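Side-chain contacts in peroxisomal catalase A (Saccharomyces cerevisiae, PDB 1A4E), which breaks down hydrogen peroxide to water and oxygen at a haem centre, probably protecting the yeast cell from peroxide made by peroxisomal oxidases: residues T202-W205 and D211-Y214; S206-D211 and V323-A328; V21-G26 and L32-N37; A370-P375 and G380-E385; D159-W164 and P462-R467. All blocks are in the same frame, centred on the assembly; numbering follows the deposited sequence.

Contact 1: residues T202-W205 and D211-Y214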
# COMPACT_ATOMS: atom_id res chain seq x y z
N THR B 202 -16.39 -14.48 27.62
CA THR B 202 -16.63 -13.89 28.92
C THR B 202 -15.86 -12.57 28.88
O THR B 202 -14.71 -12.51 28.44
CB THR B 202 -16.08 -14.82 30.02
OG1 THR B 202 -16.89 -15.99 30.03
CG2 THR B 202 -16.10 -14.18 31.38
N TYR B 203 -16.51 -11.48 29.29
CA TYR B 203 -15.85 -10.20 29.43
C TYR B 203 -15.85 -9.85 30.91
O TYR B 203 -16.46 -10.54 31.72
CB TYR B 203 -16.61 -9.14 28.63
CG TYR B 203 -16.36 -9.24 27.13
CD1 TYR B 203 -17.00 -10.21 26.34
CD2 TYR B 203 -15.49 -8.32 26.53
CE1 TYR B 203 -16.77 -10.26 24.96
CE2 TYR B 203 -15.25 -8.36 25.16
CZ TYR B 203 -15.89 -9.33 24.38
OH TYR B 203 -15.65 -9.36 23.03
N LYS B 204 -15.11 -8.82 31.32
CA LYS B 204 -15.11 -8.39 32.71
C LYS B 204 -15.63 -6.97 32.78
O LYS B 204 -15.01 -6.06 32.23
CB LYS B 204 -13.70 -8.45 33.30
CG LYS B 204 -13.23 -9.89 33.50
CD LYS B 204 -11.89 -9.94 34.22
CE LYS B 204 -10.75 -9.48 33.33
NZ LYS B 204 -9.50 -9.43 34.07
N TRP B 205 -16.80 -6.77 33.38
CA TRP B 205 -17.34 -5.43 33.56
C TRP B 205 -17.21 -5.03 35.02
O TRP B 205 -17.38 -5.85 35.92
CB TRP B 205 -18.82 -5.38 33.14
CG TRP B 205 -19.11 -5.55 31.64
CD1 TRP B 205 -18.13 -5.85 30.72
CD2 TRP B 205 -20.35 -5.45 31.05
NE1 TRP B 205 -18.73 -5.95 29.56
CE2 TRP B 205 -20.05 -5.72 29.71
CE3 TRP B 205 -21.66 -5.19 31.44
CZ2 TRP B 205 -21.05 -5.72 28.73
CZ3 TRP B 205 -22.66 -5.19 30.46
CH2 TRP B 205 -22.36 -5.45 29.12
N ASP B 211 -15.96 -3.21 42.17
CA ASP B 211 -16.53 -4.56 42.17
C ASP B 211 -16.65 -5.00 40.72
O ASP B 211 -17.08 -4.22 39.88
CB ASP B 211 -17.94 -4.58 42.82
CG ASP B 211 -18.06 -3.96 44.21
OD1 ASP B 211 -17.17 -4.21 45.03
OD2 ASP B 211 -19.03 -3.24 44.49
N TRP B 212 -16.28 -6.24 40.40
CA TRP B 212 -16.34 -6.70 39.02
C TRP B 212 -17.03 -8.04 38.85
O TRP B 212 -17.11 -8.85 39.78
CB TRP B 212 -14.92 -6.78 38.44
CG TRP B 212 -13.99 -7.79 39.11
CD1 TRP B 212 -13.30 -7.47 40.25
CD2 TRP B 212 -13.72 -9.06 38.67
NE1 TRP B 212 -12.59 -8.53 40.53
CE2 TRP B 212 -12.81 -9.50 39.63
CE3 TRP B 212 -14.11 -9.89 37.62
CZ2 TRP B 212 -12.26 -10.78 39.55
CZ3 TRP B 212 -13.56 -11.17 37.54
CH2 TRP B 212 -12.64 -11.61 38.50
N HIS B 213 -17.50 -8.29 37.63
CA HIS B 213 -18.15 -9.54 37.30
C HIS B 213 -17.72 -10.08 35.94
O HIS B 213 -17.31 -9.33 35.05
CB HIS B 213 -19.67 -9.38 37.26
CG HIS B 213 -20.37 -9.22 38.61
ND1 HIS B 213 -20.47 -8.12 39.35
CD2 HIS B 213 -21.08 -10.20 39.25
CE1 HIS B 213 -21.20 -8.39 40.40
NE2 HIS B 213 -21.56 -9.65 40.33
N TYR B 214 -17.77 -11.41 35.81
CA TYR B 214 -17.62 -12.06 34.52
C TYR B 214 -18.99 -11.92 33.88
O TYR B 214 -20.01 -12.21 34.51
CB TYR B 214 -17.30 -13.54 34.67
CG TYR B 214 -15.90 -13.84 35.19
CD1 TYR B 214 -14.75 -13.39 34.51
CD2 TYR B 214 -15.75 -14.59 36.35
CE1 TYR B 214 -13.48 -13.69 34.99
CE2 TYR B 214 -14.48 -14.89 36.84
CZ TYR B 214 -13.35 -14.44 36.15
OH TYR B 214 -12.09 -14.77 36.62

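Contact 2: residues S206-D211 and V323-A328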
# COMPACT_ATOMS: atom_id res chain seq x y z
N SER B 206 -16.88 -3.76 35.28
CA SER B 206 -16.68 -3.26 36.63
C SER B 206 -17.56 -2.06 36.93
O SER B 206 -17.83 -1.27 36.02
CB SER B 206 -15.25 -2.82 36.84
OG SER B 206 -14.36 -3.89 36.62
N ASN B 207 -18.04 -1.91 38.17
CA ASN B 207 -18.75 -0.70 38.54
C ASN B 207 -17.76 0.33 39.07
O ASN B 207 -16.56 0.06 39.15
CB ASN B 207 -19.81 -1.01 39.60
CG ASN B 207 -19.35 -1.54 40.95
OD1 ASN B 207 -18.24 -1.31 41.44
ND2 ASN B 207 -20.24 -2.25 41.64
N LYS B 208 -18.24 1.51 39.46
CA LYS B 208 -17.37 2.56 39.95
C LYS B 208 -16.72 2.30 41.29
O LYS B 208 -15.69 2.91 41.59
CB LYS B 208 -18.17 3.85 39.96
CG LYS B 208 -18.18 4.36 38.53
CD LYS B 208 -19.21 5.44 38.29
CE LYS B 208 -18.95 6.06 36.93
NZ LYS B 208 -20.08 6.87 36.50
N ASN B 209 -17.26 1.37 42.09
CA ASN B 209 -16.66 0.98 43.37
C ASN B 209 -15.52 -0.03 43.25
O ASN B 209 -14.86 -0.32 44.25
CB ASN B 209 -17.71 0.37 44.29
CG ASN B 209 -18.63 1.38 44.96
OD1 ASN B 209 -19.20 2.28 44.34
ND2 ASN B 209 -18.85 1.23 46.27
N GLY B 210 -15.25 -0.57 42.06
CA GLY B 210 -14.19 -1.54 41.88
C GLY B 210 -14.66 -2.98 41.94
O GLY B 210 -13.86 -3.90 41.79
N ASP B 211 -15.96 -3.21 42.17
CA ASP B 211 -16.53 -4.56 42.17
C ASP B 211 -16.65 -5.00 40.72
O ASP B 211 -17.08 -4.22 39.88
CB ASP B 211 -17.94 -4.58 42.82
CG ASP B 211 -18.06 -3.96 44.21
OD1 ASP B 211 -17.17 -4.21 45.03
OD2 ASP B 211 -19.03 -3.24 44.49
N VAL B 323 -14.73 0.88 25.94
CA VAL B 323 -14.79 2.02 26.84
C VAL B 323 -14.35 1.63 28.25
O VAL B 323 -14.27 0.43 28.56
CB VAL B 323 -16.23 2.60 26.87
CG1 VAL B 323 -16.52 3.18 25.50
CG2 VAL B 323 -17.25 1.55 27.28
N PRO B 324 -14.02 2.57 29.15
CA PRO B 324 -13.80 2.30 30.56
C PRO B 324 -14.89 1.45 31.21
O PRO B 324 -16.07 1.57 30.86
CB PRO B 324 -13.66 3.68 31.18
CG PRO B 324 -14.01 4.67 30.11
CD PRO B 324 -13.62 3.94 28.84
N TYR B 325 -14.43 0.60 32.14
CA TYR B 325 -15.21 -0.36 32.92
C TYR B 325 -15.63 -1.61 32.16
O TYR B 325 -16.32 -2.47 32.71
CB TYR B 325 -16.48 0.30 33.52
CG TYR B 325 -16.15 1.48 34.43
CD1 TYR B 325 -15.64 1.29 35.71
CD2 TYR B 325 -16.31 2.78 33.94
CE1 TYR B 325 -15.29 2.39 36.50
CE2 TYR B 325 -15.97 3.88 34.72
CZ TYR B 325 -15.46 3.67 36.00
OH TYR B 325 -15.11 4.77 36.75
N GLN B 326 -15.23 -1.74 30.88
CA GLN B 326 -15.47 -2.94 30.09
C GLN B 326 -14.13 -3.41 29.56
O GLN B 326 -13.44 -2.71 28.82
CB GLN B 326 -16.40 -2.68 28.93
CG GLN B 326 -17.80 -2.38 29.37
CD GLN B 326 -18.75 -2.12 28.22
OE1 GLN B 326 -18.87 -2.90 27.29
NE2 GLN B 326 -19.48 -1.01 28.27
N GLU B 327 -13.74 -4.60 30.01
CA GLU B 327 -12.47 -5.19 29.64
C GLU B 327 -12.63 -6.64 29.19
O GLU B 327 -13.68 -7.25 29.37
CB GLU B 327 -11.52 -5.12 30.84
CG GLU B 327 -10.81 -3.78 31.01
CD GLU B 327 -9.80 -3.46 29.90
OE1 GLU B 327 -8.84 -4.20 29.74
OE2 GLU B 327 -9.97 -2.48 29.19
N ALA B 328 -11.59 -7.17 28.55
CA ALA B 328 -11.59 -8.54 28.08
C ALA B 328 -11.12 -9.50 29.16
O ALA B 328 -10.38 -9.11 30.07
CB ALA B 328 -10.67 -8.67 26.89

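Contact 3: residues V21-G26 and L32-N37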
# COMPACT_ATOMS: atom_id res chain seq x y z
N VAL B 21 -15.96 13.61 -23.89
CA VAL B 21 -14.95 13.88 -24.92
C VAL B 21 -13.54 13.45 -24.53
O VAL B 21 -13.12 13.59 -23.38
CB VAL B 21 -14.87 15.39 -25.29
CG1 VAL B 21 -16.12 15.76 -26.08
CG2 VAL B 21 -14.70 16.27 -24.05
N THR B 22 -12.85 12.81 -25.47
CA THR B 22 -11.45 12.47 -25.26
C THR B 22 -10.67 12.96 -26.47
O THR B 22 -11.12 12.86 -27.61
CB THR B 22 -11.26 10.93 -25.07
OG1 THR B 22 -11.86 10.27 -26.16
CG2 THR B 22 -11.83 10.46 -23.75
N GLN B 23 -9.48 13.51 -26.20
CA GLN B 23 -8.62 14.10 -27.22
C GLN B 23 -7.82 13.12 -28.05
O GLN B 23 -7.15 12.22 -27.55
CB GLN B 23 -7.65 15.07 -26.57
CG GLN B 23 -8.34 16.32 -26.09
CD GLN B 23 -7.37 17.26 -25.42
OE1 GLN B 23 -7.46 17.51 -24.22
NE2 GLN B 23 -6.41 17.80 -26.17
N ARG B 24 -7.88 13.39 -29.35
CA ARG B 24 -7.24 12.59 -30.39
C ARG B 24 -6.85 13.52 -31.55
O ARG B 24 -7.31 14.67 -31.62
CB ARG B 24 -8.23 11.52 -30.89
CG ARG B 24 -9.47 12.29 -31.37
CD ARG B 24 -10.78 11.61 -31.29
NE ARG B 24 -11.05 11.06 -29.99
CZ ARG B 24 -11.76 9.93 -29.90
NH1 ARG B 24 -12.22 9.31 -30.99
NH2 ARG B 24 -11.96 9.38 -28.71
N ILE B 25 -6.00 13.04 -32.47
CA ILE B 25 -5.67 13.81 -33.66
C ILE B 25 -6.80 13.62 -34.66
O ILE B 25 -7.11 12.50 -35.07
CB ILE B 25 -4.33 13.32 -34.23
CG1 ILE B 25 -3.22 13.58 -33.22
CG2 ILE B 25 -4.04 14.05 -35.55
CD1 ILE B 25 -2.95 15.07 -32.89
N GLY B 26 -7.44 14.72 -35.08
CA GLY B 26 -8.62 14.63 -35.93
C GLY B 26 -9.79 14.09 -35.11
O GLY B 26 -9.81 14.24 -33.89
N LEU B 32 -4.30 11.03 -27.19
CA LEU B 32 -3.22 11.86 -26.72
C LEU B 32 -2.92 11.78 -25.23
O LEU B 32 -3.84 11.79 -24.41
CB LEU B 32 -3.55 13.30 -27.12
CG LEU B 32 -3.66 13.60 -28.63
CD1 LEU B 32 -4.12 15.02 -28.83
CD2 LEU B 32 -2.32 13.37 -29.32
N LEU B 33 -1.63 11.72 -24.86
CA LEU B 33 -1.19 11.71 -23.46
C LEU B 33 -1.69 12.92 -22.67
O LEU B 33 -1.86 12.90 -21.45
CB LEU B 33 0.32 11.74 -23.37
CG LEU B 33 1.11 10.70 -22.61
CD1 LEU B 33 2.40 11.36 -22.16
CD2 LEU B 33 0.36 10.19 -21.38
N GLN B 34 -1.89 14.00 -23.43
CA GLN B 34 -2.37 15.31 -23.02
C GLN B 34 -3.73 15.32 -22.35
O GLN B 34 -4.07 16.24 -21.61
CB GLN B 34 -2.34 16.11 -24.29
CG GLN B 34 -2.77 17.53 -24.44
CD GLN B 34 -2.58 17.95 -25.88
OE1 GLN B 34 -3.52 18.04 -26.67
NE2 GLN B 34 -1.33 18.19 -26.25
N ASP B 35 -4.55 14.29 -22.59
CA ASP B 35 -5.86 14.21 -21.97
C ASP B 35 -5.77 13.63 -20.56
O ASP B 35 -5.99 12.45 -20.30
CB ASP B 35 -6.76 13.33 -22.82
CG ASP B 35 -8.24 13.45 -22.51
OD1 ASP B 35 -8.65 13.95 -21.46
OD2 ASP B 35 -9.01 13.03 -23.35
N TYR B 36 -5.48 14.56 -19.65
CA TYR B 36 -5.33 14.22 -18.25
C TYR B 36 -6.65 13.90 -17.55
O TYR B 36 -6.63 13.26 -16.51
CB TYR B 36 -4.61 15.37 -17.52
CG TYR B 36 -5.15 16.75 -17.84
CD1 TYR B 36 -6.31 17.21 -17.22
CD2 TYR B 36 -4.50 17.55 -18.79
CE1 TYR B 36 -6.84 18.45 -17.55
CE2 TYR B 36 -5.02 18.79 -19.12
CZ TYR B 36 -6.19 19.23 -18.51
OH TYR B 36 -6.74 20.44 -18.86
N ASN B 37 -7.79 14.36 -18.11
CA ASN B 37 -9.10 14.06 -17.54
C ASN B 37 -9.50 12.61 -17.79
O ASN B 37 -10.12 12.01 -16.91
CB ASN B 37 -10.16 14.99 -18.13
CG ASN B 37 -10.14 16.38 -17.51
OD1 ASN B 37 -9.52 16.61 -16.48
ND2 ASN B 37 -10.84 17.35 -18.09
O HOH W 1 -11.40 13.04 -21.09
O HOH W 2 -10.06 16.29 -22.69

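Contact 4: residues A370-P375 and G380-E385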
# COMPACT_ATOMS: atom_id res chain seq x y z
N ALA B 370 1.30 12.19 20.44
CA ALA B 370 2.27 11.30 19.83
C ALA B 370 1.74 10.38 18.74
O ALA B 370 2.53 9.63 18.15
CB ALA B 370 2.90 10.47 20.93
N ILE B 371 0.43 10.37 18.46
CA ILE B 371 -0.11 9.58 17.35
C ILE B 371 -0.29 10.59 16.22
O ILE B 371 -1.29 11.31 16.14
CB ILE B 371 -1.45 8.91 17.79
CG1 ILE B 371 -1.16 7.90 18.91
CG2 ILE B 371 -2.11 8.21 16.60
CD1 ILE B 371 -2.41 7.19 19.48
N ARG B 372 0.75 10.68 15.38
CA ARG B 372 0.82 11.67 14.30
C ARG B 372 1.26 11.09 12.96
O ARG B 372 1.73 9.96 12.85
CB ARG B 372 1.82 12.78 14.64
CG ARG B 372 1.67 13.44 16.00
CD ARG B 372 0.38 14.23 16.12
NE ARG B 372 0.48 15.57 15.55
CZ ARG B 372 0.94 16.61 16.26
NH1 ARG B 372 1.35 16.49 17.53
NH2 ARG B 372 0.95 17.82 15.72
N ASP B 373 1.08 11.93 11.93
CA ASP B 373 1.51 11.69 10.56
C ASP B 373 0.88 10.46 9.90
O ASP B 373 -0.27 10.15 10.18
CB ASP B 373 3.06 11.60 10.53
CG ASP B 373 3.84 12.80 11.07
OD1 ASP B 373 3.26 13.84 11.37
OD2 ASP B 373 5.05 12.69 11.19
N GLY B 374 1.58 9.73 9.03
CA GLY B 374 1.01 8.58 8.37
C GLY B 374 0.28 9.01 7.11
O GLY B 374 -0.20 10.15 7.03
N PRO B 375 0.18 8.16 6.08
CA PRO B 375 -0.55 8.47 4.86
C PRO B 375 -2.02 8.81 5.08
O PRO B 375 -2.66 8.24 5.97
CB PRO B 375 -0.34 7.25 3.98
CG PRO B 375 -0.02 6.14 4.96
CD PRO B 375 0.82 6.85 6.01
N GLY B 380 -6.02 17.38 9.87
CA GLY B 380 -5.19 18.51 10.27
C GLY B 380 -3.94 18.10 11.05
O GLY B 380 -3.08 18.95 11.28
N ASN B 381 -3.83 16.83 11.48
CA ASN B 381 -2.70 16.29 12.23
C ASN B 381 -2.33 17.10 13.48
O ASN B 381 -1.17 17.24 13.87
CB ASN B 381 -1.51 16.17 11.26
CG ASN B 381 -0.40 15.26 11.75
OD1 ASN B 381 -0.59 14.41 12.62
ND2 ASN B 381 0.80 15.40 11.21
N PHE B 382 -3.37 17.63 14.13
CA PHE B 382 -3.32 18.48 15.32
C PHE B 382 -2.52 19.77 15.18
O PHE B 382 -2.13 20.39 16.17
CB PHE B 382 -2.77 17.69 16.53
CG PHE B 382 -3.61 16.47 16.88
CD1 PHE B 382 -5.00 16.58 16.98
CD2 PHE B 382 -2.98 15.23 17.04
CE1 PHE B 382 -5.77 15.45 17.25
CE2 PHE B 382 -3.76 14.11 17.31
CZ PHE B 382 -5.14 14.22 17.42
N GLY B 383 -2.27 20.20 13.93
CA GLY B 383 -1.56 21.43 13.64
C GLY B 383 -0.16 21.46 14.23
O GLY B 383 0.60 20.49 14.18
N SER B 384 0.14 22.60 14.86
CA SER B 384 1.44 22.80 15.46
C SER B 384 1.62 22.22 16.86
O SER B 384 2.67 22.46 17.47
CB SER B 384 1.74 24.30 15.47
OG SER B 384 0.71 25.02 16.14
N GLU B 385 0.64 21.46 17.37
CA GLU B 385 0.73 20.78 18.66
C GLU B 385 2.01 19.98 18.78
O GLU B 385 2.36 19.27 17.83
CB GLU B 385 -0.38 19.76 18.88
CG GLU B 385 -1.69 20.30 19.41
CD GLU B 385 -1.64 20.81 20.84
OE1 GLU B 385 -1.10 20.14 21.71
OE2 GLU B 385 -2.17 21.90 21.07
O HOH W 3 -2.70 12.20 13.87

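Contact 5: residues D159-W164 and P462-R467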
# COMPACT_ATOMS: atom_id res chain seq x y z
N ASP B 159 -13.99 -27.28 -0.21
CA ASP B 159 -13.64 -28.67 -0.03
C ASP B 159 -14.11 -29.27 1.28
O ASP B 159 -13.65 -28.89 2.36
CB ASP B 159 -12.13 -28.73 -0.18
CG ASP B 159 -11.45 -30.08 -0.26
OD1 ASP B 159 -12.02 -31.10 0.12
OD2 ASP B 159 -10.31 -30.11 -0.72
N ALA B 160 -14.98 -30.28 1.15
CA ALA B 160 -15.53 -30.99 2.30
C ALA B 160 -14.48 -31.82 3.03
O ALA B 160 -14.61 -32.02 4.24
CB ALA B 160 -16.66 -31.91 1.87
N ASP B 161 -13.44 -32.30 2.34
CA ASP B 161 -12.34 -33.01 3.00
C ASP B 161 -11.57 -32.07 3.90
O ASP B 161 -11.25 -32.51 5.00
CB ASP B 161 -11.32 -33.59 2.02
CG ASP B 161 -11.83 -34.65 1.06
OD1 ASP B 161 -12.86 -35.26 1.33
OD2 ASP B 161 -11.21 -34.86 0.02
N MET B 162 -11.26 -30.82 3.51
CA MET B 162 -10.56 -29.88 4.39
C MET B 162 -11.42 -29.56 5.61
O MET B 162 -10.95 -29.58 6.74
CB MET B 162 -10.30 -28.50 3.79
CG MET B 162 -9.59 -28.26 2.50
SD MET B 162 -9.39 -26.48 2.32
CE MET B 162 -10.97 -25.89 1.78
N PHE B 163 -12.69 -29.24 5.31
CA PHE B 163 -13.66 -28.83 6.30
C PHE B 163 -13.75 -29.86 7.42
O PHE B 163 -13.48 -29.54 8.58
CB PHE B 163 -15.00 -28.67 5.59
CG PHE B 163 -16.17 -28.11 6.38
CD1 PHE B 163 -16.81 -28.87 7.38
CD2 PHE B 163 -16.65 -26.84 6.08
CE1 PHE B 163 -17.91 -28.35 8.06
CE2 PHE B 163 -17.75 -26.33 6.77
CZ PHE B 163 -18.38 -27.08 7.76
N TRP B 164 -14.08 -31.10 7.08
CA TRP B 164 -14.23 -32.12 8.10
C TRP B 164 -12.92 -32.70 8.61
O TRP B 164 -12.90 -33.18 9.75
CB TRP B 164 -15.12 -33.22 7.56
CG TRP B 164 -16.57 -32.76 7.51
CD1 TRP B 164 -17.20 -32.60 6.31
CD2 TRP B 164 -17.37 -32.46 8.59
NE1 TRP B 164 -18.41 -32.20 6.62
CE2 TRP B 164 -18.55 -32.10 7.94
CE3 TRP B 164 -17.30 -32.44 9.98
CZ2 TRP B 164 -19.67 -31.71 8.67
CZ3 TRP B 164 -18.42 -32.04 10.71
CH2 TRP B 164 -19.60 -31.68 10.06
N PRO B 462 -14.02 -41.32 2.02
CA PRO B 462 -14.54 -42.36 2.91
C PRO B 462 -13.95 -42.48 4.32
O PRO B 462 -14.72 -42.69 5.26
CB PRO B 462 -14.38 -43.62 2.09
CG PRO B 462 -13.25 -43.30 1.13
CD PRO B 462 -13.65 -41.89 0.73
N GLN B 463 -12.62 -42.34 4.50
CA GLN B 463 -12.02 -42.40 5.83
C GLN B 463 -12.29 -41.13 6.66
O GLN B 463 -12.35 -41.21 7.89
CB GLN B 463 -10.49 -42.64 5.73
CG GLN B 463 -9.68 -41.66 4.88
CD GLN B 463 -8.25 -41.43 5.36
OE1 GLN B 463 -7.97 -40.45 6.06
NE2 GLN B 463 -7.29 -42.28 4.99
N ILE B 464 -12.49 -39.97 6.02
CA ILE B 464 -12.86 -38.73 6.70
C ILE B 464 -14.33 -38.82 7.09
O ILE B 464 -14.68 -38.39 8.19
CB ILE B 464 -12.56 -37.51 5.76
CG1 ILE B 464 -11.07 -37.25 5.82
CG2 ILE B 464 -13.31 -36.25 6.17
CD1 ILE B 464 -10.57 -36.09 4.94
N GLN B 465 -15.19 -39.40 6.24
CA GLN B 465 -16.60 -39.59 6.54
C GLN B 465 -16.78 -40.48 7.76
O GLN B 465 -17.63 -40.22 8.60
CB GLN B 465 -17.36 -40.25 5.41
CG GLN B 465 -17.51 -39.44 4.15
CD GLN B 465 -18.30 -40.19 3.11
OE1 GLN B 465 -17.99 -41.33 2.76
NE2 GLN B 465 -19.37 -39.58 2.58
N GLN B 466 -15.95 -41.52 7.87
CA GLN B 466 -16.02 -42.43 8.99
C GLN B 466 -15.67 -41.70 10.28
O GLN B 466 -16.32 -41.93 11.30
CB GLN B 466 -15.06 -43.61 8.78
CG GLN B 466 -15.23 -44.73 9.82
CD GLN B 466 -16.68 -45.16 10.03
OE1 GLN B 466 -17.40 -45.52 9.09
NE2 GLN B 466 -17.16 -45.09 11.27
N ARG B 467 -14.70 -40.78 10.22
CA ARG B 467 -14.32 -39.98 11.38
C ARG B 467 -15.40 -39.00 11.82
O ARG B 467 -15.50 -38.66 13.00
CB ARG B 467 -13.08 -39.18 11.10
CG ARG B 467 -11.88 -40.03 10.77
CD ARG B 467 -10.75 -39.04 10.77
NE ARG B 467 -9.79 -39.33 9.74
CZ ARG B 467 -8.93 -38.39 9.35
NH1 ARG B 467 -8.93 -37.16 9.89
NH2 ARG B 467 -8.05 -38.70 8.39

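Contact 1: residues T202-W205 and D211-Y214
Trp205 and His213 are the hydrogen-bonded pair of an antiparallel β hairpin in the sheet of the catalase fold, made by strands 203-206 and 212-221. Trp205 N donates to His213 O at 3.1 Å, with an N-H...O angle of 146°; the return bond, His213 N to Trp205 O, measures 3.0 Å and is straighter at 164°. One step on, Lys204 and Tyr214 form a non-hydrogen-bonded pair, where Lys204 CA lies 3.3 Å from His213 O in a CA-H...O contact. Lys204 NZ is hydrogen-bonded to Gln408 and makes a salt bridge with Glu409, whose other carboxylate oxygen is hydrogen-bonded to Tyr214 OH. In between, the two side chains lie side by side, pointing the same way, Lys204 CG 3.9 Å from Tyr214 CD1. Tyr214 has CG anti to its carbonyl carbon (chi1 -71°), which sets the ring between Thr202 across the hairpin and Trp212 on its own strand. The methyl CG2 of Thr202 reaches Tyr214 CD1 at 3.5 Å, crossing the phenol obliquely. With a serine in place of Tyr214, Glu409 would probably lose its phenol partner, and Thr202 CG2 and the Lys204 methylenes would lose the ring they rest on. Lys204 CD also touches Trp212 CZ3 at 3.9 Å, and that same CZ3 stands 3.5 Å above the Tyr214 ring plane, offset toward its rim.

Contact 2: residues S206-D211 and V323-A328
Ser206 and Tyr325 are joined by one backbone hydrogen bond where the end of strand 203-206 meets the turn leading into strand 326-328. Ser206 N donates to Tyr325 O at 2.9 Å with an N-H...O angle of 160°, the donor tilted 19° from the carbonyl plane. Tyr325 occupies the third position of a type II turn from Val323 to Gln326.

The second kind of interaction is van der Waals packing on the tyrosine. Its CB lies 3.2 Å from Ser206 O, and its CE1 is 3.8 Å from Asn207 O. Farther out, the Lys208 chain crosses the phenol at about a right angle, CG resting 3.6 Å from Tyr325 OH. Replacing Tyr325 by an alanine would probably open a gap beside the 206-208 backbone and leave the Lys208 methylenes without the ring that they cross.

Polar side-chain bonds stay on the hairpin side. Asn207 OD1 accepts from Asp211 N at 3.1 Å, approached from above the carbonyl plane, while Asn207 ND2 donates to Asp211 OD2 at 3.3 Å, with that oxygen lying in the amide plane and met on its anti side. Asn207 ND2 also bonds Asp74 O, which ties the type I turn Asn207-Gly210 to the neighbouring loop.

The chemistry is thus divided: the turn is braced from within by the amide of Asn207, while segment 206-211 holds 323-328 through one main-chain bond and the side of one aromatic side chain.

Contact 3: residues V21-G26 and L32-N37
Gln23, on strand 22-25 of the N-terminal arm, is bound through its backbone N to Asp35, the N-cap residue of helix 36-45. Gln23 N meets Asp35 OD2 at 2.9 Å with an N-H...O angle of 160°, coming from above the carboxylate plane. The other oxygen, OD1, accepts from Leu38 N in the helix. Water 1 donates both to Val21 O and to Asp35 OD1, each at 2.9 Å, adding a link from the residue before the strand to the cap. At the other end of the turn, Leu32 N donates to Gln23 O at 3.1 Å, so that Gln23 is held through both N and O. Leu32 then crosses Ile25 at about a right angle, CD2 4.0 Å from Ile25 CD1. On the strand itself, Arg24 folds back to grip Thr22 side-on, NH2 to OG1 at 2.7 Å and NE to the carbonyl O.

The strand pairs antiparallel with one of the third subunit, and Leu32 packs on Leu32 of the fourth, so this turn sits within the tetramer interface. With its oxygens divided between a helix N-terminus and a strand N-H, the Asp35 carboxylate is probably stabilised as the anion, and is likely to help set how the arm enters its helix.

Contact 4: residues A370-P375 and G380-E385
Arg372 turns its guanidinium steeply against both neighbours that flank it, 83° from the Asn381 amide and 74° from the Phe382 ring. Its chain bends at chi2 and chi3, which brings the flat head edge-on to the backbone carbonyls of 381-385. There NH1 and NH2 reach Glu385 O end-on, at 3.0 and 2.9 Å, both from the same face of the carbonyl and with the oxygen lying in the guanidinium plane. NE and NH2 also lean on Asn381 O through weak bonds. One guanidinium face is met by Phe382 CB, 3.7 Å above it, while Arg372 CD sits at the edge of the phenyl ring, 3.6 Å from Phe382 CD2.

Asn381 answers with its amide. Its OD1 accepts from Asp373 N at 3.1 Å and 170°, and its ND2 donates to Asp373 OD1 at 2.9 Å, using the anti lone pair of that carboxylate oxygen. The same ND2 is hydrogen-bonded to Asn307 of the second subunit, and Glu385 forms a salt bridge with Arg6 of that chain.

Meeting edge-on the carbonyls of two overlapping turns, type I' Gly380-Gly383 and type II' Phe382-Glu385, the arginine joins two parts of the long irregular loop between helix 332-348 and strand 411-418, consistent with the wrapping loop of catalases.

Contact 5: residues D159-W164 and P462-R467
Asp161, which meets Ile464 across the contact, helps to grip the N-cap oxygen of its own helix: its N donates to Asp159 OD1 at 2.9 Å, and Met162 N adds a weak bond to the same atom. This capped start of helix 160-168 in the catalase core lies against the first turns of helix 462-473 in the C-terminal helical region. Asp161 reaches the second helix in a polar way too, since its OD1 accepts from Cys461 N, just before that helix begins.

Between the two segments themselves the contact is van der Waals and turns on Ile464. CG2, anti to the backbone N, meets Trp164 CB at 3.8 Å. The other branch is stretched out, with chi2 at 179°, so its methyl CD1 arrives beside Asp161, 3.6 Å from the carbonyl O and 3.9 Å from CB. One isoleucine thus engages two residues three positions apart on the facing helix, one with each branch.

The Trp164 indole leads away from Ile464. Its NE1 is hydrogen-bonded to His456 ND1, Phe163 CD1 lies 3.6 Å above one face, and Val468, Met471 and Phe472 of helix 462-473 line it farther along. Farther along helix 462-473 than Ile464, Arg467 NH1 makes a salt bridge with Asp165, tying the helices a second time, while NH2 bonds Gln463 OE1 at 2.9 Å. Held by both partners, the Arg467 guanidinium lies flat over Ile464, whose CG1 is 4.2 Å from its plane and beneath its centre.

Contacts 1 and 2 adjoin, their centres 7 Å apart: they share Asp211, and Lys204 N probably bonds Glu327 O at 2.9 Å where strands 203-206 and 326-328 run together. Of the two, contact 1 lies near the haem, the Tyr203 side chain being about 6 Å from it and about 8 Å from that of the axial Tyr341. Contact 3 is remote within the chain, its centre 65 Å from that of contact 1, though its Thr22 side chain is about 9 Å from a bound haem; Tyr36 of one subunit bonds Glu327 of another, joining it to contact 2. Contacts 2, 3 and 4 all touch the second subunit. Contact 5 closes a long loop enclosing contacts 1, 2 and 4.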